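Local coordinates for alginate lyase (Bacteroides ovatus, PDB 3NNB), which probably degrades alginate by cleaving its glycosidic bonds through beta-elimination, at residues A[240-251]-A[288-299]. Sequence-based numbering, arbitrary orientation. Where two conformers were deposited one is given.
Sequences QDLAMKTIQEFP and MCSIASTLGQDI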
loop_
_atom_site.group_PDB
_atom_site.type_symbol
_atom_site.label_atom_id
_atom_site.label_comp_id
_atom_site.label_asym_id
_atom_site.label_seq_id
_atom_site.Cartn_x
_atom_site.Cartn_y
_atom_site.Cartn_z
ATOM N N GLN A 240 2.672 19.881 5.423
ATOM C CA GLN A 240 4.028 19.572 4.945
ATOM C C GLN A 240 4.984 19.446 6.125
ATOM O O GLN A 240 5.956 18.674 6.074
ATOM C CB GLN A 240 4.491 20.601 3.877
ATOM C CG GLN A 240 5.845 20.248 3.160
ATOM C CD GLN A 240 6.259 21.285 2.085
ATOM O OE1 GLN A 240 6.859 22.336 2.396
ATOM N NE2 GLN A 240 6.004 20.958 0.830
ATOM N N ASP A 241 4.732 20.164 7.213
ATOM C CA ASP A 241 5.634 20.101 8.351
ATOM C C ASP A 241 5.613 18.741 9.013
ATOM O O ASP A 241 6.666 18.228 9.369
ATOM C CB ASP A 241 5.348 21.199 9.392
ATOM C CG ASP A 241 5.733 22.605 8.909
ATOM O OD1 ASP A 241 6.406 22.783 7.860
ATOM O OD2 ASP A 241 5.328 23.556 9.603
ATOM N N LEU A 242 4.424 18.150 9.193
ATOM C CA LEU A 242 4.328 16.823 9.785
ATOM C C LEU A 242 5.006 15.793 8.877
ATOM O O LEU A 242 5.660 14.879 9.369
ATOM C CB LEU A 242 2.861 16.400 9.998
ATOM C CG LEU A 242 2.580 15.008 10.586
ATOM C CD1 LEU A 242 3.291 14.688 11.918
ATOM C CD2 LEU A 242 1.027 14.825 10.794
ATOM N N ALA A 243 4.818 15.918 7.568
ATOM C CA ALA A 243 5.473 15.032 6.602
ATOM C C ALA A 243 6.985 15.152 6.711
ATOM O O ALA A 243 7.686 14.138 6.804
ATOM C CB ALA A 243 5.024 15.330 5.171
HETATM N N MSE A 244 7.492 16.397 6.742
HETATM C CA MSE A 244 8.940 16.632 6.872
HETATM C C MSE A 244 9.523 16.003 8.150
HETATM O O MSE A 244 10.582 15.344 8.102
HETATM C CB MSE A 244 9.230 18.148 6.801
HETATM C CG MSE A 244 10.667 18.517 6.539
HETATM SE SE MSE A 244 11.213 18.084 4.729
HETATM C CE MSE A 244 10.132 19.348 3.729
ATOM N N LYS A 245 8.845 16.189 9.267
ATOM C CA LYS A 245 9.289 15.636 10.537
ATOM C C LYS A 245 9.377 14.108 10.473
ATOM O O LYS A 245 10.344 13.518 10.918
ATOM C CB LYS A 245 8.358 16.046 11.668
ATOM C CG LYS A 245 8.583 15.287 12.957
ATOM C CD LYS A 245 7.526 15.645 13.998
ATOM C CE LYS A 245 7.971 15.254 15.400
ATOM N NZ LYS A 245 8.066 13.774 15.583
ATOM N N THR A 246 8.331 13.485 9.932
ATOM C CA THR A 246 8.234 12.028 9.872
ATOM C C THR A 246 9.345 11.485 8.962
ATOM O O THR A 246 9.986 10.480 9.263
ATOM C CB THR A 246 6.823 11.608 9.402
ATOM O OG1 THR A 246 5.857 12.239 10.242
ATOM C CG2 THR A 246 6.641 10.069 9.477
ATOM N N ILE A 247 9.581 12.173 7.860
ATOM C CA ILE A 247 10.686 11.811 6.937
ATOM C C ILE A 247 12.047 11.915 7.606
ATOM O O ILE A 247 12.884 11.008 7.514
ATOM C CB ILE A 247 10.641 12.658 5.658
ATOM C CG1 ILE A 247 9.392 12.282 4.817
ATOM C CG2 ILE A 247 11.925 12.469 4.801
ATOM C CD1 ILE A 247 9.050 13.247 3.672
ATOM N N GLN A 248 12.288 13.033 8.285
ATOM C CA GLN A 248 13.592 13.258 8.895
ATOM C C GLN A 248 13.908 12.266 9.983
ATOM O O GLN A 248 15.059 11.892 10.136
ATOM C CB GLN A 248 13.709 14.719 9.349
ATOM C CG GLN A 248 13.863 15.601 8.074
ATOM C CD GLN A 248 13.758 17.088 8.303
ATOM O OE1 GLN A 248 13.392 17.548 9.387
ATOM N NE2 GLN A 248 14.036 17.852 7.249
ATOM N N GLU A 249 12.888 11.787 10.682
ATOM C CA GLU A 249 13.057 10.792 11.730
ATOM C C GLU A 249 13.105 9.341 11.243
ATOM O O GLU A 249 13.495 8.427 11.995
ATOM C CB GLU A 249 11.957 10.950 12.770
ATOM C CG GLU A 249 12.041 12.272 13.475
ATOM C CD GLU A 249 10.966 12.461 14.536
ATOM O OE1 GLU A 249 10.089 11.589 14.740
ATOM O OE2 GLU A 249 11.032 13.514 15.179
ATOM N N PHE A 250 12.714 9.129 9.981
ATOM C CA PHE A 250 12.509 7.777 9.445
ATOM C C PHE A 250 13.785 6.899 9.412
ATOM O O PHE A 250 13.728 5.737 9.804
ATOM C CB PHE A 250 11.795 7.889 8.091
ATOM C CG PHE A 250 11.465 6.593 7.404
ATOM C CD1 PHE A 250 10.245 5.945 7.652
ATOM C CD2 PHE A 250 12.316 6.066 6.450
ATOM C CE1 PHE A 250 9.912 4.807 6.968
ATOM C CE2 PHE A 250 11.987 4.924 5.779
ATOM C CZ PHE A 250 10.763 4.328 6.010
ATOM N N PRO A 251 14.938 7.452 9.039
ATOM C CA PRO A 251 16.120 6.549 9.016
ATOM C C PRO A 251 16.443 5.958 10.370
ATOM O O PRO A 251 16.587 4.729 10.487
ATOM C CB PRO A 251 17.238 7.470 8.492
ATOM C CG PRO A 251 16.458 8.435 7.571
ATOM C CD PRO A 251 15.245 8.747 8.379
HETATM N N MSE A 288 8.560 5.347 0.642
HETATM C CA MSE A 288 9.034 6.470 1.421
HETATM C C MSE A 288 10.109 7.223 0.649
HETATM O O MSE A 288 10.138 8.459 0.678
HETATM C CB MSE A 288 9.583 6.014 2.771
HETATM C CG MSE A 288 9.916 7.154 3.725
HETATM SE SE MSE A 288 8.458 8.418 3.981
HETATM C CE MSE A 288 8.444 8.371 5.865
ATOM N N CYS A 289 11.020 6.506 -0.007
ATOM C CA CYS A 289 12.071 7.187 -0.793
ATOM C C CYS A 289 11.430 8.059 -1.868
ATOM O O CYS A 289 11.882 9.184 -2.106
ATOM C CB CYS A 289 12.980 6.160 -1.477
ATOM S SG CYS A 289 14.043 5.238 -0.335
ATOM N N SER A 290 10.377 7.533 -2.521
ATOM C CA SER A 290 9.678 8.269 -3.579
ATOM C C SER A 290 9.017 9.529 -3.022
ATOM O O SER A 290 9.243 10.640 -3.528
ATOM C CB SER A 290 8.647 7.369 -4.277
ATOM O OG SER A 290 9.312 6.264 -4.877
ATOM N N ILE A 291 8.241 9.380 -1.936
ATOM C CA ILE A 291 7.618 10.544 -1.297
ATOM C C ILE A 291 8.659 11.573 -0.881
ATOM O O ILE A 291 8.537 12.766 -1.207
ATOM C CB ILE A 291 6.815 10.147 -0.068
ATOM C CG1 ILE A 291 5.673 9.236 -0.498
ATOM C CG2 ILE A 291 6.242 11.391 0.653
ATOM C CD1 ILE A 291 4.997 8.524 0.713
ATOM N N ALA A 292 9.711 11.103 -0.207
ATOM C CA ALA A 292 10.774 11.967 0.294
ATOM C C ALA A 292 11.474 12.727 -0.823
ATOM O O ALA A 292 11.846 13.903 -0.656
ATOM C CB ALA A 292 11.755 11.122 1.108
ATOM N N SER A 293 11.667 12.093 -1.962
ATOM C CA SER A 293 12.388 12.733 -3.076
ATOM C C SER A 293 11.639 13.970 -3.551
ATOM O O SER A 293 12.221 14.944 -4.064
ATOM C CB SER A 293 12.571 11.767 -4.257
ATOM O OG SER A 293 11.341 11.510 -4.912
ATOM N N THR A 294 10.320 13.927 -3.448
ATOM C CA THR A 294 9.516 15.078 -3.909
ATOM C C THR A 294 9.722 16.314 -3.013
ATOM O O THR A 294 9.412 17.439 -3.436
ATOM C CB THR A 294 8.018 14.745 -4.027
ATOM O OG1 THR A 294 7.390 14.641 -2.746
ATOM C CG2 THR A 294 7.781 13.497 -4.893
ATOM N N LEU A 295 10.208 16.109 -1.791
ATOM C CA LEU A 295 10.516 17.153 -0.870
ATOM C C LEU A 295 12.048 17.360 -0.774
ATOM O O LEU A 295 12.491 18.042 0.115
ATOM C CB LEU A 295 9.953 16.822 0.516
ATOM C CG LEU A 295 8.449 16.605 0.659
ATOM C CD1 LEU A 295 8.103 16.329 2.115
ATOM C CD2 LEU A 295 7.693 17.791 0.129
ATOM N N GLY A 296 12.819 16.741 -1.655
ATOM C CA GLY A 296 14.272 16.880 -1.650
ATOM C C GLY A 296 15.004 16.233 -0.496
ATOM O O GLY A 296 16.134 16.599 -0.180
ATOM N N GLN A 297 14.362 15.246 0.131
ATOM C CA GLN A 297 14.921 14.501 1.238
ATOM C C GLN A 297 15.446 13.135 0.768
ATOM O O GLN A 297 14.727 12.343 0.145
ATOM C CB GLN A 297 13.890 14.317 2.352
ATOM C CG GLN A 297 13.212 15.620 2.798
ATOM C CD GLN A 297 14.214 16.612 3.334
ATOM O OE1 GLN A 297 14.926 16.306 4.284
ATOM N NE2 GLN A 297 14.322 17.788 2.686
ATOM N N ASP A 298 16.724 12.887 1.005
ATOM C CA ASP A 298 17.370 11.680 0.476
ATOM C C ASP A 298 17.285 10.568 1.529
ATOM O O ASP A 298 18.216 10.345 2.280
ATOM C CB ASP A 298 18.822 11.972 0.134
ATOM C CG ASP A 298 19.486 10.817 -0.599
ATOM O OD1 ASP A 298 18.887 9.700 -0.680
ATOM O OD2 ASP A 298 20.615 11.006 -1.082
ATOM N N ILE A 299 16.159 9.867 1.551
ATOM C CA ILE A 299 16.000 8.705 2.419
ATOM C C ILE A 299 16.776 7.510 1.832
ATOM O O ILE A 299 17.373 6.714 2.568
ATOM C CB ILE A 299 14.516 8.376 2.565
ATOM C CG1 ILE A 299 13.821 9.455 3.404
ATOM C CG2 ILE A 299 14.273 6.935 3.127
ATOM C CD1 ILE A 299 14.322 9.517 4.881
#
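One face of the Phe250 ring is covered by Met288, a selenomethionine. Met288 CG sits over the centre of the Phe250 ring, 3.6 Å from its centroid, in a CH-pi contact. Met288 SE lies farther above the same face, so this is also a Met-aromatic contact. The contact joins two helices of the alpha-helical alginate lyase domain, 240-258 and the C-terminal end of 274-293, whose short segments cross at -130°. Met288 CE bends back to within 3.5 Å of Phe250 CD1. Ile299 CG2 meets the ring obliquely, near CD2 and CE2. A Schellman motif with Gly296 at C-prime ends the second helix and turns the chain, so that Gln297 and Ile299 also face helix 240-258. Replacing Phe250 by an alanine would take the ring away from Met288 CG and CE and is likely to open a gap beside Ile299 CG2.

Ile247 is the central apolar residue. With chi1 at -68°, its two branches diverge. Ile247 CG2 packs against Gln297 CB at 3.6 Å and also touches Ala292 CB and Ile299 CD1. The other branch runs past Met288 SE and ends with Ile247 CD1 3.6 Å from Leu295 CD1. Ile299 CD1 also lies against the ring of Pro251. Helix 221-236 packs on both segments: Thr231 touches Thr246 and Met288, and Leu235 touches Ala243 and Ile291.

Met244 SE comes near the Gln297 amide, but a second conformer of Met244 makes this contact doubtful. Gln297 is folded back at chi2 (-60°), and Gln297 NE2 donates to Leu295 O, 3.2 Å away. The bond from Gln248 NE2 to Gln297 OE1 is nearly straight but weak at 3.5 Å, with the two amide planes 62° apart.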